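PHOX (Pseudomonas fluorescens, PDB 4A9V) catalyses the hydrolysis of phosphate monoesters as an alkaline phosphatase of the PhoX family, a beta-propeller enzyme with an iron-calcium cofactor. Local coordinates at residues I549-P552 / G553-G556; T92-R95 / Y96-H100; A220-R223 / E224-H228. All blocks are in the same frame, centred on the assembly; numbering follows the deposited sequence.

All three contacts are local, each formed within one continuous run of chain, but they differ in burial. Interaction 1 is buried at the end of strand 544-550, beside a metal-binding glutamate; interaction 2, round helix 94-97, is partly buried; interaction 3 is a surface loop away from the metal sites. Their chemistry follows: a carboxylate over an imidazole in interaction 1, aromatic and CH-pi packing in interaction 2, a hydroxyl gathering backbone groups in interaction 3. Interaction 2 joins the others, since Tyr96 OH lies 2.6 Å from Gly553 O and Tyr94 OH lies 2.7 Å from Ile225 O, both probable hydrogen bonds. Interactions 1 and 3 do not touch; their nearest atoms are about 10 Å apart.

Interaction 1: residues I549-P552 / G553-G556; sequences IQHP and GENG
A type II beta turn from His551 to Glu554 carries the chain off the end of strand 544-550 and lays the two side chains alongside each other. The CA atoms of His551 and Glu554 are 5.4 Å apart. Both side chains place CG between the backbone N and the carbonyl carbon (chi1 62° for His551, 70° for Glu554) and, on the backbone of this turn, the two run the same way, with ring and carboxylate only 8° from parallel. Glu554 OE1 sits over one face of the imidazole, offset toward its rim, 3.3 Å from His551 CE1. His551 ND1 is equally near, but an oxygen above the face is badly placed for the in-plane N-H, and the pair is not hydrogen-bonded. Gly553 holds the third position of the turn with positive phi; a CB there would lie about 2.8 Å from Pro552 O, a clash. A type I turn from Gly553 to Gly556 overlaps it, closed by Gly556 N donating to Gly553 O at 2.9 Å. The ring nitrogens bond in other directions: ND1 to Gly530 O and NE2 to Glu532 OE1. Glu532 is a ligand of lithium in this crystal and is also a known calcium-binding residue of the protein, so His551 is a second-shell residue. Two bonds at the ring's edge fix its rotation, which implies that Glu554 meets a face already set, by van der Waals contact and probably electrostatics, not by a directed bond.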
loop_
_atom_site.group_PDB
_atom_site.type_symbol
_atom_site.label_atom_id
_atom_site.label_comp_id
_atom_site.label_asym_id
_atom_site.label_seq_id
_atom_site.Cartn_x
_atom_site.Cartn_y
_atom_site.Cartn_z
ATOM N N ILE A 549 10.050 8.190 0.620
ATOM C CA ILE A 549 10.070 9.022 -0.564
ATOM C C ILE A 549 10.320 8.096 -1.748
ATOM O O ILE A 549 11.397 7.514 -1.884
ATOM C CB ILE A 549 11.200 10.068 -0.468
ATOM C CG1 ILE A 549 11.001 10.984 0.750
ATOM C CG2 ILE A 549 11.295 10.864 -1.758
ATOM C CD1 ILE A 549 9.686 11.737 0.785
ATOM N N GLN A 550 9.266 7.865 -2.519
ATOM C CA GLN A 550 9.268 6.859 -3.564
ATOM C C GLN A 550 9.431 7.512 -4.937
ATOM O O GLN A 550 8.820 8.538 -5.227
ATOM C CB GLN A 550 7.964 6.046 -3.511
ATOM C CG GLN A 550 7.986 4.786 -4.357
ATOM C CD GLN A 550 6.611 4.193 -4.554
ATOM O OE1 GLN A 550 5.674 4.894 -4.944
ATOM N NE2 GLN A 550 6.486 2.890 -4.325
ATOM N N HIS A 551 10.245 6.868 -5.771
ATOM C CA HIS A 551 10.533 7.309 -7.141
ATOM C C HIS A 551 10.787 8.790 -7.292
ATOM O O HIS A 551 10.300 9.409 -8.230
ATOM C CB HIS A 551 9.472 6.819 -8.143
ATOM C CG HIS A 551 8.069 7.338 -7.882
ATOM N ND1 HIS A 551 7.692 8.613 -8.129
ATOM C CD2 HIS A 551 6.929 6.674 -7.441
ATOM C CE1 HIS A 551 6.385 8.754 -7.847
ATOM N NE2 HIS A 551 5.919 7.568 -7.434
ATOM N N PRO A 552 11.671 9.360 -6.456
ATOM C CA PRO A 552 12.084 10.722 -6.770
ATOM C C PRO A 552 12.644 10.814 -8.184
ATOM O O PRO A 552 13.378 9.930 -8.626
ATOM C CB PRO A 552 13.166 11.014 -5.724
ATOM C CG PRO A 552 13.706 9.676 -5.369
ATOM C CD PRO A 552 12.534 8.743 -5.434
ATOM N N GLY A 553 12.263 11.858 -8.910
ATOM C CA GLY A 553 12.763 12.044 -10.262
ATOM C C GLY A 553 12.230 11.027 -11.260
ATOM O O GLY A 553 12.886 10.740 -12.254
ATOM N N GLU A 554 10.979 10.604 -11.099
ATOM C CA GLU A 554 10.399 9.648 -12.041
ATOM C C GLU A 554 10.399 10.158 -13.485
ATOM O O GLU A 554 10.542 9.368 -14.414
ATOM C CB GLU A 554 8.990 9.229 -11.611
ATOM C CG GLU A 554 7.941 10.319 -11.735
ATOM C CD GLU A 554 6.545 9.853 -11.345
ATOM O OE1 GLU A 554 6.322 8.630 -11.176
ATOM O OE2 GLU A 554 5.658 10.724 -11.234
ATOM N N ASN A 555 10.360 11.479 -13.655
ATOM C CA ASN A 555 10.418 12.089 -14.984
ATOM C C ASN A 555 11.703 12.878 -15.225
ATOM O O ASN A 555 11.766 13.704 -16.132
ATOM C CB ASN A 555 9.212 13.003 -15.194
ATOM C CG ASN A 555 7.906 12.239 -15.239
ATOM O OD1 ASN A 555 7.855 11.122 -15.751
ATOM N ND2 ASN A 555 6.901 12.750 -14.539
ATOM N N GLY A 556 12.737 12.586 -14.448
ATOM C CA GLY A 556 14.092 13.024 -14.760
ATOM C C GLY A 556 14.516 14.337 -14.120
ATOM O O GLY A 556 15.532 14.915 -14.511
#

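Interaction 2: residues T92-R95 / Y96-H100; sequences TNYR and YLYPH. With EDO (1,2-ethanediol), chain J.
Arg95 turns CG between its backbone N and carbonyl carbon (chi1 74°), while Tyr96 sets its own CG anti to the carbonyl carbon (chi1 -56°), and the two neighbouring side chains run out side by side. Arg95 CG thereby lies over the centre of the Tyr96 ring, 3.5 Å from the centroid of that ring and almost on its normal, a clear CH-pi contact; Tyr96 OH is hydrogen-bonded to Gly553 O. The motif is a single short helical turn, 94-97, with Asn93 at the N-cap position. No capping bond comes from the Asn93 side chain, whose ND2 is bonded to Asn67 OD1. The Asn93 carbonyl closes the turn instead: Asn93 O accepts Tyr96 N at 2.9 Å from above the carbonyl plane, and Leu97 N, also at 2.9 Å, within that plane, so one oxygen closes the turn through both an i+3 and an i+4 bond. On another side of the turn, Tyr94 and Tyr98 lie alongside each other with ring planes 38° apart, an oblique pair whose closest atoms are Tyr94 CD1 and Tyr98 CE2 at 3.6 Å. Their hydroxyls are bonded to Ile225 O and Asp109 O, respectively. Thr92 crosses Leu97 at about a right angle, with Thr92 OG1 3.5 Å from Leu97 CD2; that hydroxyl is bonded to Asp66. Where the chain leaves the helix, a 1,2-ethanediol, probably from the crystallisation liquor, donates from its O2 to Tyr98 O at 2.8 Å.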
loop_
_atom_site.group_PDB
_atom_site.type_symbol
_atom_site.label_atom_id
_atom_site.label_comp_id
_atom_site.label_asym_id
_atom_site.label_seq_id
_atom_site.Cartn_x
_atom_site.Cartn_y
_atom_site.Cartn_z
ATOM N N THR A 92 10.245 -0.718 -10.068
ATOM C CA THR A 92 11.543 -0.131 -10.358
ATOM C C THR A 92 11.448 0.841 -11.519
ATOM O O THR A 92 10.458 0.878 -12.242
ATOM C CB THR A 92 12.623 -1.215 -10.596
ATOM O OG1 THR A 92 13.914 -0.602 -10.731
ATOM C CG2 THR A 92 12.321 -2.035 -11.840
ATOM N N ASN A 93 12.475 1.668 -11.645
ATOM C CA ASN A 93 12.496 2.759 -12.605
ATOM C C ASN A 93 13.566 2.467 -13.648
ATOM O O ASN A 93 14.760 2.573 -13.357
ATOM C CB ASN A 93 12.846 4.046 -11.864
ATOM C CG ASN A 93 12.000 4.234 -10.616
ATOM O OD1 ASN A 93 10.775 4.297 -10.693
ATOM N ND2 ASN A 93 12.644 4.261 -9.455
ATOM N N TYR A 94 13.160 1.949 -14.802
ATOM C CA TYR A 94 14.123 1.464 -15.782
ATOM C C TYR A 94 15.139 2.544 -16.188
ATOM O O TYR A 94 16.280 2.229 -16.509
ATOM C CB TYR A 94 13.418 0.923 -17.028
ATOM C CG TYR A 94 12.587 -0.333 -16.811
ATOM C CD1 TYR A 94 12.823 -1.191 -15.747
ATOM C CD2 TYR A 94 11.606 -0.692 -17.719
ATOM C CE1 TYR A 94 12.116 -2.374 -15.608
ATOM C CE2 TYR A 94 10.909 -1.882 -17.599
ATOM C CZ TYR A 94 11.206 -2.742 -16.567
ATOM O OH TYR A 94 10.515 -3.922 -16.394
ATOM N N ARG A 95 14.728 3.811 -16.183
ATOM C CA ARG A 95 15.657 4.877 -16.554
ATOM C C ARG A 95 16.874 4.945 -15.649
ATOM O O ARG A 95 17.925 5.433 -16.066
ATOM C CB ARG A 95 14.957 6.237 -16.629
ATOM C CG ARG A 95 14.599 6.858 -15.295
ATOM C CD ARG A 95 13.782 8.131 -15.474
ATOM N NE ARG A 95 14.537 9.161 -16.183
ATOM C CZ ARG A 95 14.019 9.980 -17.093
ATOM N NH1 ARG A 95 12.714 9.979 -17.325
ATOM N NH2 ARG A 95 14.776 10.916 -17.641
ATOM N N TYR A 96 16.731 4.455 -14.419
ATOM C CA TYR A 96 17.817 4.457 -13.442
ATOM C C TYR A 96 18.382 3.061 -13.178
ATOM O O TYR A 96 19.512 2.931 -12.721
ATOM C CB TYR A 96 17.370 5.112 -12.133
ATOM C CG TYR A 96 16.842 6.514 -12.312
ATOM C CD1 TYR A 96 17.597 7.483 -12.951
ATOM C CD2 TYR A 96 15.600 6.880 -11.814
ATOM C CE1 TYR A 96 17.117 8.763 -13.120
ATOM C CE2 TYR A 96 15.119 8.166 -11.961
ATOM C CZ TYR A 96 15.874 9.097 -12.638
ATOM O OH TYR A 96 15.406 10.373 -12.845
ATOM N N LEU A 97 17.600 2.018 -13.415
ATOM C CA LEU A 97 17.993 0.674 -13.013
ATOM C C LEU A 97 19.142 0.140 -13.876
ATOM O O LEU A 97 20.047 -0.524 -13.374
ATOM C CB LEU A 97 16.794 -0.274 -13.086
ATOM C CG LEU A 97 17.080 -1.725 -12.690
ATOM C CD1 LEU A 97 17.584 -1.820 -11.255
ATOM C CD2 LEU A 97 15.843 -2.587 -12.888
ATOM N N TYR A 98 19.042 0.365 -15.184
ATOM C CA TYR A 98 19.979 -0.190 -16.160
ATOM C C TYR A 98 20.867 0.928 -16.703
ATOM O O TYR A 98 20.400 2.050 -16.875
ATOM C CB TYR A 98 19.217 -0.820 -17.329
ATOM C CG TYR A 98 18.180 -1.842 -16.919
ATOM C CD1 TYR A 98 18.542 -3.010 -16.259
ATOM C CD2 TYR A 98 16.837 -1.638 -17.202
ATOM C CE1 TYR A 98 17.600 -3.978 -15.950
ATOM C CE2 TYR A 98 15.889 -2.607 -16.923
ATOM C CZ TYR A 98 16.267 -3.758 -16.270
ATOM O OH TYR A 98 15.287 -4.680 -15.950
ATOM N N PRO A 99 22.085 0.591 -17.149
ATOM C CA PRO A 99 22.909 1.640 -17.763
ATOM C C PRO A 99 22.266 2.202 -19.023
ATOM O O PRO A 99 22.399 3.392 -19.308
ATOM C CB PRO A 99 24.221 0.927 -18.104
ATOM C CG PRO A 99 24.214 -0.340 -17.333
ATOM C CD PRO A 99 22.780 -0.704 -17.075
ATOM N N HIS A 100 21.574 1.341 -19.764
ATOM C CA HIS A 100 20.926 1.739 -21.007
ATOM C C HIS A 100 19.671 2.547 -20.775
ATOM O O HIS A 100 19.184 3.206 -21.698
ATOM C CB HIS A 100 20.628 0.517 -21.882
ATOM C CG HIS A 100 19.843 -0.570 -21.186
ATOM N ND1 HIS A 100 18.526 -0.453 -20.919
ATOM C CD2 HIS A 100 20.203 -1.867 -20.819
ATOM C CE1 HIS A 100 18.069 -1.613 -20.412
ATOM N NE2 HIS A 100 19.102 -2.465 -20.317
HETATM C C1 EDO J . 22.414 6.106 -16.161
HETATM O O1 EDO J . 22.919 5.977 -14.827
HETATM C C2 EDO J . 21.217 5.175 -16.359
HETATM O O2 EDO J . 21.198 4.196 -15.306
#

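Interaction 3: residues A220-R223 / E224-H228; sequences AASR and EINWH
Ser222 OG is gripped by three backbone groups. It donates to Ala221 O at 2.7 Å, in the carbonyl plane and on a lone pair. Two amides donate to the same oxygen: Asn226 N lies 2.9 Å from Ser222 OG. The other, Ile225 N, lies 3.1 Å from Ser222 OG. The chi1 of Ser222, 91°, lies well off a staggered value, consistent with the hydroxyl being drawn to these partners. The backbone round it is irregular: phi is positive at Ser222, Glu224 and Asn226 but negative at Arg223 and Ile225, so the chain folds back on itself without forming a helix. Arg223 is the centre of an inverse gamma turn, closed by a weak bond from Glu224 N to Ser222 O at 3.1 Å. The same N-H also meets a water at 3.0 Å from Glu224 N, and this water donates to Ala221 O, giving that carbonyl a second donor beside the serine. Asn226 OD1 comes within 3.0 Å of Ala221 O, an acceptor-acceptor approach that the donors on Ala221 O may offset. At the side, His228 turns its CE1 edge to Ala221 O, 3.6 Å away. Replacing Ser222 by an alanine would probably leave Ile225 N and Asn226 N without their shared acceptor and Ala221 O without the serine donor, and so weaken the turn at this point. The loop runs between helix 211-216 and strand 249-252. Arg223 NE ties it to Asp198 through a salt bridge, while Trp227 packs on Val110, Ala113 and Leu114 of helix 107-115 and meets Phe234 edge-to-face.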
loop_
_atom_site.group_PDB
_atom_site.type_symbol
_atom_site.label_atom_id
_atom_site.label_comp_id
_atom_site.label_asym_id
_atom_site.label_seq_id
_atom_site.Cartn_x
_atom_site.Cartn_y
_atom_site.Cartn_z
ATOM N N ALA A 220 -1.684 -8.451 -23.369
ATOM C CA ALA A 220 -0.582 -9.128 -24.037
ATOM C C ALA A 220 0.697 -8.301 -24.012
ATOM O O ALA A 220 1.796 -8.852 -23.998
ATOM C CB ALA A 220 -0.962 -9.462 -25.469
ATOM N N ALA A 221 0.554 -6.981 -24.014
ATOM C CA ALA A 221 1.710 -6.094 -24.091
ATOM C C ALA A 221 2.447 -5.953 -22.756
ATOM O O ALA A 221 3.617 -5.572 -22.748
ATOM C CB ALA A 221 1.293 -4.725 -24.603
ATOM N N SER A 222 1.770 -6.268 -21.648
ATOM C CA SER A 222 2.163 -5.821 -20.302
ATOM C C SER A 222 2.069 -4.304 -20.187
ATOM O O SER A 222 1.879 -3.623 -21.197
ATOM C CB SER A 222 3.565 -6.329 -19.911
ATOM O OG SER A 222 4.597 -5.418 -20.270
ATOM N N ARG A 223 2.110 -3.783 -18.961
ATOM C CA ARG A 223 2.038 -2.336 -18.766
ATOM C C ARG A 223 3.433 -1.713 -18.797
ATOM O O ARG A 223 3.937 -1.230 -17.787
ATOM C CB ARG A 223 1.280 -1.968 -17.492
ATOM C CG ARG A 223 0.746 -0.542 -17.521
ATOM C CD ARG A 223 -0.056 -0.183 -16.279
ATOM N NE ARG A 223 -1.213 -1.056 -16.098
ATOM C CZ ARG A 223 -2.462 -0.723 -16.415
ATOM N NH1 ARG A 223 -2.689 0.286 -17.247
ATOM N NH2 ARG A 223 -3.476 -1.475 -15.998
ATOM N N GLU A 224 4.072 -1.801 -19.959
ATOM C CA GLU A 224 5.431 -1.310 -20.141
ATOM C C GLU A 224 6.375 -1.902 -19.098
ATOM O O GLU A 224 7.355 -1.271 -18.707
ATOM C CB GLU A 224 5.456 0.224 -20.101
ATOM C CG GLU A 224 4.610 0.864 -21.194
ATOM C CD GLU A 224 4.545 2.379 -21.101
ATOM O OE1 GLU A 224 5.262 2.964 -20.262
ATOM O OE2 GLU A 224 3.826 2.991 -21.921
ATOM N N ILE A 225 6.172 -3.181 -18.792
ATOM C CA ILE A 225 7.083 -3.926 -17.926
ATOM C C ILE A 225 7.999 -4.848 -18.753
ATOM O O ILE A 225 9.226 -4.831 -18.586
ATOM C CB ILE A 225 6.297 -4.730 -16.862
ATOM C CG1 ILE A 225 5.455 -3.796 -15.990
ATOM C CG2 ILE A 225 7.239 -5.567 -16.016
ATOM C CD1 ILE A 225 6.242 -2.691 -15.324
ATOM N N ASN A 226 7.407 -5.643 -19.643
ATOM C CA ASN A 226 8.147 -6.371 -20.663
ATOM C C ASN A 226 9.208 -7.291 -20.058
ATOM O O ASN A 226 10.354 -7.362 -20.512
ATOM C CB ASN A 226 8.711 -5.388 -21.687
ATOM C CG ASN A 226 7.610 -4.656 -22.436
ATOM O OD1 ASN A 226 6.559 -5.231 -22.712
ATOM N ND2 ASN A 226 7.784 -3.355 -22.628
ATOM N N TRP A 227 8.745 -8.109 -19.116
ATOM C CA TRP A 227 9.506 -9.255 -18.629
ATOM C C TRP A 227 9.286 -10.484 -19.475
ATOM O O TRP A 227 10.196 -11.293 -19.655
ATOM C CB TRP A 227 9.110 -9.569 -17.193
ATOM C CG TRP A 227 9.474 -8.497 -16.209
ATOM C CD1 TRP A 227 10.282 -7.383 -16.415
ATOM C CD2 TRP A 227 9.081 -8.444 -14.810
ATOM N NE1 TRP A 227 10.421 -6.671 -15.256
ATOM C CE2 TRP A 227 9.657 -7.215 -14.275
ATOM C CE3 TRP A 227 8.209 -9.174 -14.028
ATOM C CZ2 TRP A 227 9.418 -6.805 -12.981
ATOM C CZ3 TRP A 227 7.978 -8.758 -12.725
ATOM C CH2 TRP A 227 8.562 -7.596 -12.216
ATOM N N HIS A 228 8.069 -10.654 -19.980
ATOM C CA HIS A 228 7.684 -11.886 -20.664
ATOM C C HIS A 228 8.490 -12.260 -21.892
ATOM O O HIS A 228 8.584 -13.443 -22.202
ATOM C CB HIS A 228 6.191 -11.870 -20.991
ATOM C CG HIS A 228 5.784 -10.762 -21.932
ATOM N ND1 HIS A 228 5.539 -9.501 -21.509
ATOM C CD2 HIS A 228 5.575 -10.767 -23.305
ATOM C CE1 HIS A 228 5.250 -8.730 -22.575
ATOM N NE2 HIS A 228 5.271 -9.505 -23.672
HETATM O O HOH W 1 4.123 -2.704 -22.856
#